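Local atomic coordinates of putative uncharacterized protein PH0242 (Pyrococcus horikoshii, PDB entry 3VU1), a protein that belongs to the AglB family of oligosaccharyltransferases, represented here by its C-terminal globular domain, which carries a bound calcium ion. Residues Lys276-Leu281 with Ile326-Leu331; Gly270-Gly275 with Tyr337-Ala342. All coordinates share one frame; numbering follows the deposited sequence.

Interaction 1 (Lys276-Leu281 with Ile326-Leu331)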
loop_
_atom_site.group_PDB
_atom_site.type_symbol
_atom_site.label_atom_id
_atom_site.label_comp_id
_atom_site.label_asym_id
_atom_site.label_seq_id
_atom_site.Cartn_x
_atom_site.Cartn_y
_atom_site.Cartn_z
ATOM N N LYS A 276 -30.753 16.221 0.594
ATOM C CA LYS A 276 -29.724 17.004 -0.112
ATOM C C LYS A 276 -28.502 17.295 0.741
ATOM O O LYS A 276 -28.620 17.582 1.930
ATOM C CB LYS A 276 -30.281 18.318 -0.668
ATOM C CG LYS A 276 -31.186 18.090 -1.853
ATOM C CD LYS A 276 -31.778 19.359 -2.442
ATOM C CE LYS A 276 -32.882 18.971 -3.431
ATOM N NZ LYS A 276 -33.248 20.096 -4.345
ATOM N N HIS A 277 -27.329 17.227 0.125
ATOM C CA HIS A 277 -26.115 17.618 0.795
ATOM C C HIS A 277 -25.198 18.327 -0.150
ATOM O O HIS A 277 -25.196 18.084 -1.366
ATOM C CB HIS A 277 -25.384 16.389 1.325
ATOM C CG HIS A 277 -26.070 15.687 2.469
ATOM N ND1 HIS A 277 -25.773 15.963 3.773
ATOM C CD2 HIS A 277 -27.015 14.645 2.481
ATOM C CE1 HIS A 277 -26.497 15.138 4.585
ATOM N NE2 HIS A 277 -27.257 14.334 3.793
ATOM N N THR A 278 -24.384 19.206 0.399
ATOM C CA THR A 278 -23.257 19.703 -0.335
ATOM C C THR A 278 -22.042 19.213 0.422
ATOM O O THR A 278 -21.885 19.484 1.618
ATOM C CB THR A 278 -23.306 21.228 -0.480
ATOM O OG1 THR A 278 -24.300 21.538 -1.451
ATOM C CG2 THR A 278 -21.985 21.787 -0.991
ATOM N N LEU A 279 -21.197 18.466 -0.276
ATOM C CA LEU A 279 -20.099 17.750 0.355
ATOM C C LEU A 279 -18.778 18.192 -0.236
ATOM O O LEU A 279 -18.681 18.485 -1.445
ATOM C CB LEU A 279 -20.278 16.243 0.152
ATOM C CG LEU A 279 -21.579 15.595 0.622
ATOM C CD1 LEU A 279 -21.617 14.151 0.155
ATOM C CD2 LEU A 279 -21.711 15.678 2.140
ATOM N N ARG A 280 -17.770 18.264 0.623
ATOM C CA ARG A 280 -16.413 18.454 0.195
ATOM C C ARG A 280 -15.689 17.138 0.433
ATOM O O ARG A 280 -15.551 16.714 1.593
ATOM C CB ARG A 280 -15.738 19.593 0.960
ATOM C CG ARG A 280 -14.450 20.064 0.278
ATOM C CD ARG A 280 -13.592 20.911 1.194
ATOM N NE ARG A 280 -13.922 22.326 1.079
ATOM C CZ ARG A 280 -13.923 23.184 2.099
ATOM N NH1 ARG A 280 -13.638 22.811 3.346
ATOM N NH2 ARG A 280 -14.231 24.435 1.867
ATOM N N LEU A 281 -15.267 16.483 -0.657
ATOM C CA LEU A 281 -14.520 15.217 -0.600
ATOM C C LEU A 281 -12.995 15.400 -0.705
ATOM O O LEU A 281 -12.463 15.951 -1.689
ATOM C CB LEU A 281 -15.045 14.290 -1.686
ATOM C CG LEU A 281 -16.577 14.370 -1.803
ATOM C CD1 LEU A 281 -17.072 13.541 -2.973
ATOM C CD2 LEU A 281 -17.292 13.936 -0.529
ATOM N N ILE A 326 -15.957 19.383 -4.584
ATOM C CA ILE A 326 -17.247 19.741 -4.000
ATOM C C ILE A 326 -18.321 19.124 -4.843
ATOM O O ILE A 326 -18.275 19.268 -6.049
ATOM C CB ILE A 326 -17.441 21.272 -3.918
ATOM C CG1 ILE A 326 -16.481 21.839 -2.867
ATOM C CG2 ILE A 326 -18.877 21.602 -3.565
ATOM C CD1 ILE A 326 -16.528 23.336 -2.662
ATOM N N VAL A 327 -19.268 18.420 -4.224
ATOM C CA VAL A 327 -20.366 17.821 -4.978
ATOM C C VAL A 327 -21.683 18.143 -4.314
ATOM O O VAL A 327 -21.704 18.492 -3.128
ATOM C CB VAL A 327 -20.242 16.282 -5.139
ATOM C CG1 VAL A 327 -18.969 15.907 -5.875
ATOM C CG2 VAL A 327 -20.322 15.562 -3.798
ATOM N N ASN A 328 -22.769 18.031 -5.089
ATOM C CA ASN A 328 -24.150 18.140 -4.591
ATOM C C ASN A 328 -24.920 16.873 -4.877
ATOM O O ASN A 328 -24.985 16.438 -6.010
ATOM C CB ASN A 328 -24.862 19.315 -5.245
ATOM C CG ASN A 328 -24.469 20.620 -4.621
ATOM O OD1 ASN A 328 -23.532 21.262 -5.062
ATOM N ND2 ASN A 328 -25.144 20.991 -3.541
ATOM N N VAL A 329 -25.517 16.279 -3.859
ATOM C CA VAL A 329 -26.145 14.990 -4.043
ATOM C C VAL A 329 -27.435 14.856 -3.242
ATOM O O VAL A 329 -27.536 15.337 -2.114
ATOM C CB VAL A 329 -25.143 13.841 -3.717
ATOM C CG1 VAL A 329 -24.704 13.847 -2.242
ATOM C CG2 VAL A 329 -25.704 12.484 -4.136
ATOM N N THR A 330 -28.428 14.207 -3.835
ATOM C CA THR A 330 -29.595 13.814 -3.077
ATOM C C THR A 330 -29.477 12.326 -2.789
ATOM O O THR A 330 -29.636 11.500 -3.698
ATOM C CB THR A 330 -30.908 14.103 -3.835
ATOM O OG1 THR A 330 -30.917 15.472 -4.285
ATOM C CG2 THR A 330 -32.100 13.854 -2.915
ATOM N N LEU A 331 -29.186 11.993 -1.533
ATOM C CA LEU A 331 -29.074 10.604 -1.108
ATOM C C LEU A 331 -30.424 10.000 -0.721
ATOM O O LEU A 331 -31.054 10.471 0.212
ATOM C CB LEU A 331 -28.136 10.500 0.100
ATOM C CG LEU A 331 -26.769 11.177 0.016
ATOM C CD1 LEU A 331 -26.081 11.033 1.347
ATOM C CD2 LEU A 331 -25.912 10.575 -1.084
#
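The side chain of L279 overlaps two valines of the neighbouring strand at once: its CB lies 4.0 Å from V327 CG2, and its CD1 crosses obliquely over V329, 3.9 Å from CG1. Each valine has one methyl between its backbone N and carbonyl carbon, CG2 in V327 and CG1 in V329 (chi1 64°), and it is this methyl that meets L279. L281 reaches back to the same V327 methyl at about a right angle, CD1 to CG2 3.9 Å. At the far end of this apolar face, L331 CD1 comes obliquely to the H277 imidazole, 3.9 Å from CD2. Both ring nitrogens of H277 are engaged, NE2 with S273 O and ND1 with D260, which fixes how the imidazole is turned.

The backbones are joined by two hydrogen-bonded pairs, H277 with V329 and L279 with V327. In the second, L279 N gives an almost straight bond to V327 O (2.9 Å, 171°), and V327 N returns one to L279 O. K276, T278 and R280 face the other side with T330, N328 and I326; R280 turns its guanidinium to E259 and W266. Strand 325-331 forms the edge of a four-stranded antiparallel sheet, whose apolar face meets V311 and F339 of a second sheet, as in a beta-sandwich.

Interaction 2 (Gly270-Gly275 with Tyr337-Ala342)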
loop_
_atom_site.group_PDB
_atom_site.type_symbol
_atom_site.label_atom_id
_atom_site.label_comp_id
_atom_site.label_asym_id
_atom_site.label_seq_id
_atom_site.Cartn_x
_atom_site.Cartn_y
_atom_site.Cartn_z
ATOM N N GLY A 270 -19.458 11.972 10.112
ATOM C CA GLY A 270 -19.362 10.520 10.180
ATOM C C GLY A 270 -20.499 10.068 9.288
ATOM O O GLY A 270 -20.379 10.143 8.082
ATOM N N LYS A 271 -21.628 9.671 9.878
ATOM C CA LYS A 271 -22.845 9.305 9.134
ATOM C C LYS A 271 -23.431 10.448 8.288
ATOM O O LYS A 271 -23.151 11.617 8.529
ATOM C CB LYS A 271 -23.907 8.756 10.092
ATOM C CG LYS A 271 -23.455 7.506 10.845
ATOM C CD LYS A 271 -24.593 6.866 11.634
ATOM C CE LYS A 271 -24.172 5.580 12.346
ATOM N NZ LYS A 271 -23.411 5.859 13.599
ATOM N N LEU A 272 -24.223 10.085 7.279
ATOM C CA LEU A 272 -24.942 11.030 6.432
ATOM C C LEU A 272 -26.445 10.689 6.389
ATOM O O LEU A 272 -26.826 9.528 6.244
ATOM C CB LEU A 272 -24.379 11.018 5.005
ATOM C CG LEU A 272 -23.079 11.763 4.699
ATOM C CD1 LEU A 272 -22.598 11.398 3.299
ATOM C CD2 LEU A 272 -23.237 13.278 4.818
ATOM N N SER A 273 -27.292 11.705 6.510
ATOM C CA SER A 273 -28.749 11.531 6.413
ATOM C C SER A 273 -29.163 11.460 4.962
ATOM O O SER A 273 -28.520 12.068 4.113
ATOM C CB SER A 273 -29.445 12.736 7.039
ATOM O OG SER A 273 -29.165 13.918 6.293
ATOM N N PRO A 274 -30.257 10.752 4.658
ATOM C CA PRO A 274 -30.837 10.923 3.298
ATOM C C PRO A 274 -31.261 12.390 3.114
ATOM O O PRO A 274 -31.415 13.087 4.107
ATOM C CB PRO A 274 -32.080 10.021 3.321
ATOM C CG PRO A 274 -31.878 9.086 4.482
ATOM C CD PRO A 274 -31.008 9.788 5.488
ATOM N N GLY A 275 -31.451 12.848 1.880
ATOM C CA GLY A 275 -31.769 14.242 1.599
ATOM C C GLY A 275 -30.607 14.916 0.877
ATOM O O GLY A 275 -29.583 14.265 0.592
ATOM N N TYR A 337 -23.861 4.426 2.149
ATOM C CA TYR A 337 -23.470 5.002 0.845
ATOM C C TYR A 337 -22.022 4.666 0.469
ATOM O O TYR A 337 -21.090 4.781 1.285
ATOM C CB TYR A 337 -23.734 6.519 0.762
ATOM C CG TYR A 337 -25.104 6.917 1.262
ATOM C CD1 TYR A 337 -25.265 7.446 2.539
ATOM C CD2 TYR A 337 -26.238 6.747 0.473
ATOM C CE1 TYR A 337 -26.507 7.809 3.021
ATOM C CE2 TYR A 337 -27.491 7.105 0.945
ATOM C CZ TYR A 337 -27.616 7.635 2.226
ATOM O OH TYR A 337 -28.849 7.995 2.727
ATOM N N ARG A 338 -21.853 4.227 -0.769
ATOM C CA ARG A 338 -20.528 3.921 -1.271
ATOM C C ARG A 338 -20.145 4.907 -2.372
ATOM O O ARG A 338 -20.801 4.998 -3.411
ATOM C CB ARG A 338 -20.458 2.465 -1.768
ATOM C CG ARG A 338 -19.055 1.957 -2.050
ATOM C CD ARG A 338 -19.111 0.594 -2.696
ATOM N NE ARG A 338 -19.302 -0.430 -1.692
ATOM C CZ ARG A 338 -19.801 -1.636 -1.929
ATOM N NH1 ARG A 338 -20.179 -1.970 -3.164
ATOM N NH2 ARG A 338 -19.934 -2.496 -0.923
ATOM N N PHE A 339 -19.073 5.641 -2.122
ATOM C CA PHE A 339 -18.493 6.523 -3.115
ATOM C C PHE A 339 -17.584 5.750 -4.089
ATOM O O PHE A 339 -16.671 5.034 -3.674
ATOM C CB PHE A 339 -17.764 7.666 -2.404
ATOM C CG PHE A 339 -18.693 8.580 -1.644
ATOM C CD1 PHE A 339 -19.368 8.131 -0.504
ATOM C CD2 PHE A 339 -18.924 9.878 -2.079
ATOM C CE1 PHE A 339 -20.232 8.958 0.194
ATOM C CE2 PHE A 339 -19.798 10.709 -1.385
ATOM C CZ PHE A 339 -20.447 10.249 -0.249
ATOM N N ILE A 340 -17.885 5.871 -5.377
ATOM C CA ILE A 340 -17.138 5.205 -6.443
ATOM C C ILE A 340 -16.404 6.171 -7.377
ATOM O O ILE A 340 -16.977 7.155 -7.844
ATOM C CB ILE A 340 -18.058 4.270 -7.275
ATOM C CG1 ILE A 340 -18.022 2.843 -6.727
ATOM C CG2 ILE A 340 -17.557 4.140 -8.697
ATOM C CD1 ILE A 340 -18.537 2.732 -5.328
ATOM N N LEU A 341 -15.138 5.887 -7.643
ATOM C CA LEU A 341 -14.454 6.541 -8.737
ATOM C C LEU A 341 -14.392 5.535 -9.877
ATOM O O LEU A 341 -13.916 4.419 -9.697
ATOM C CB LEU A 341 -13.054 7.000 -8.319
ATOM C CG LEU A 341 -12.306 7.851 -9.370
ATOM C CD1 LEU A 341 -11.487 8.930 -8.701
ATOM C CD2 LEU A 341 -11.417 7.041 -10.332
ATOM N N ALA A 342 -14.911 5.896 -11.042
ATOM C CA ALA A 342 -14.739 5.027 -12.215
ATOM C C ALA A 342 -13.794 5.692 -13.227
ATOM O O ALA A 342 -13.925 6.887 -13.529
ATOM C CB ALA A 342 -16.057 4.622 -12.840
#
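This is a small apolar contact, with aromatic rings on one side, where the loop between strands 265-268 and 275-285 meets the beginning of the long strand 336-356. L272, P274, Y337 and F339 carry it, and the two segments bury only 171 Å² between them. Y337 points its ring at the loop, its CE1 edge at L272 and its hydroxyl at P274. CG stands anti to the carbonyl carbon (chi1 -47°), which sends the ring toward the loop. The carbonyl oxygen of L272 sits at the ring edge, in the ring plane, 3.7 Å from Y337 CE1. L272 CB follows, 4.3 Å from Y337 CE1.

Further out, Y337 and P274 cross at about a right angle. The phenol oxygen OH is poised over the pyrrolidine ring, 3.6 Å from P274 CA and 3.7 Å from P274 CG. Its polar partner lies elsewhere, in a hydrogen bond with the backbone O of P332, so the proline ring turns its face to a hydroxyl already engaged.

Two residues along the strand, F339 also faces the loop and meets the end of L272: CD1 stands at the edge of the phenyl ring, near its plane, 4.3 Å from CZ. L279 also packs on F339, and I484 of strand 464-487 touches it as well. The backbone of L272 is hydrogen-bonded to S487, at the end of that strand, and to S489 just after it.

Across the two segments themselves the contact rests on van der Waals fit, perhaps with a slight electrostatic gain where the carbonyl oxygen of L272 faces the ring edge; directional polar bonding is left to neighbours such as P332, S487 and S489.

Going from the N terminus, the loop 270-275 comes first and runs directly into strand 275-285, the first half of interaction 1. The chain then builds strands 293-301 and 304-314 of the other sheet before returning as 326-331, where interaction 1 closes its loop. A short turn leads on to 337-342, which closes interaction 2 around the whole excursion, so interaction 1 is nested inside it. The centres lie about 9 Å apart, and the two contacts touch: L331 O probably accepts a hydrogen bond from G275 N, and L331 CB packs on Y337 CE2. Together they join the edge strand 325-331, its inner neighbour 275-285 with the loop before it, and the facing sheet.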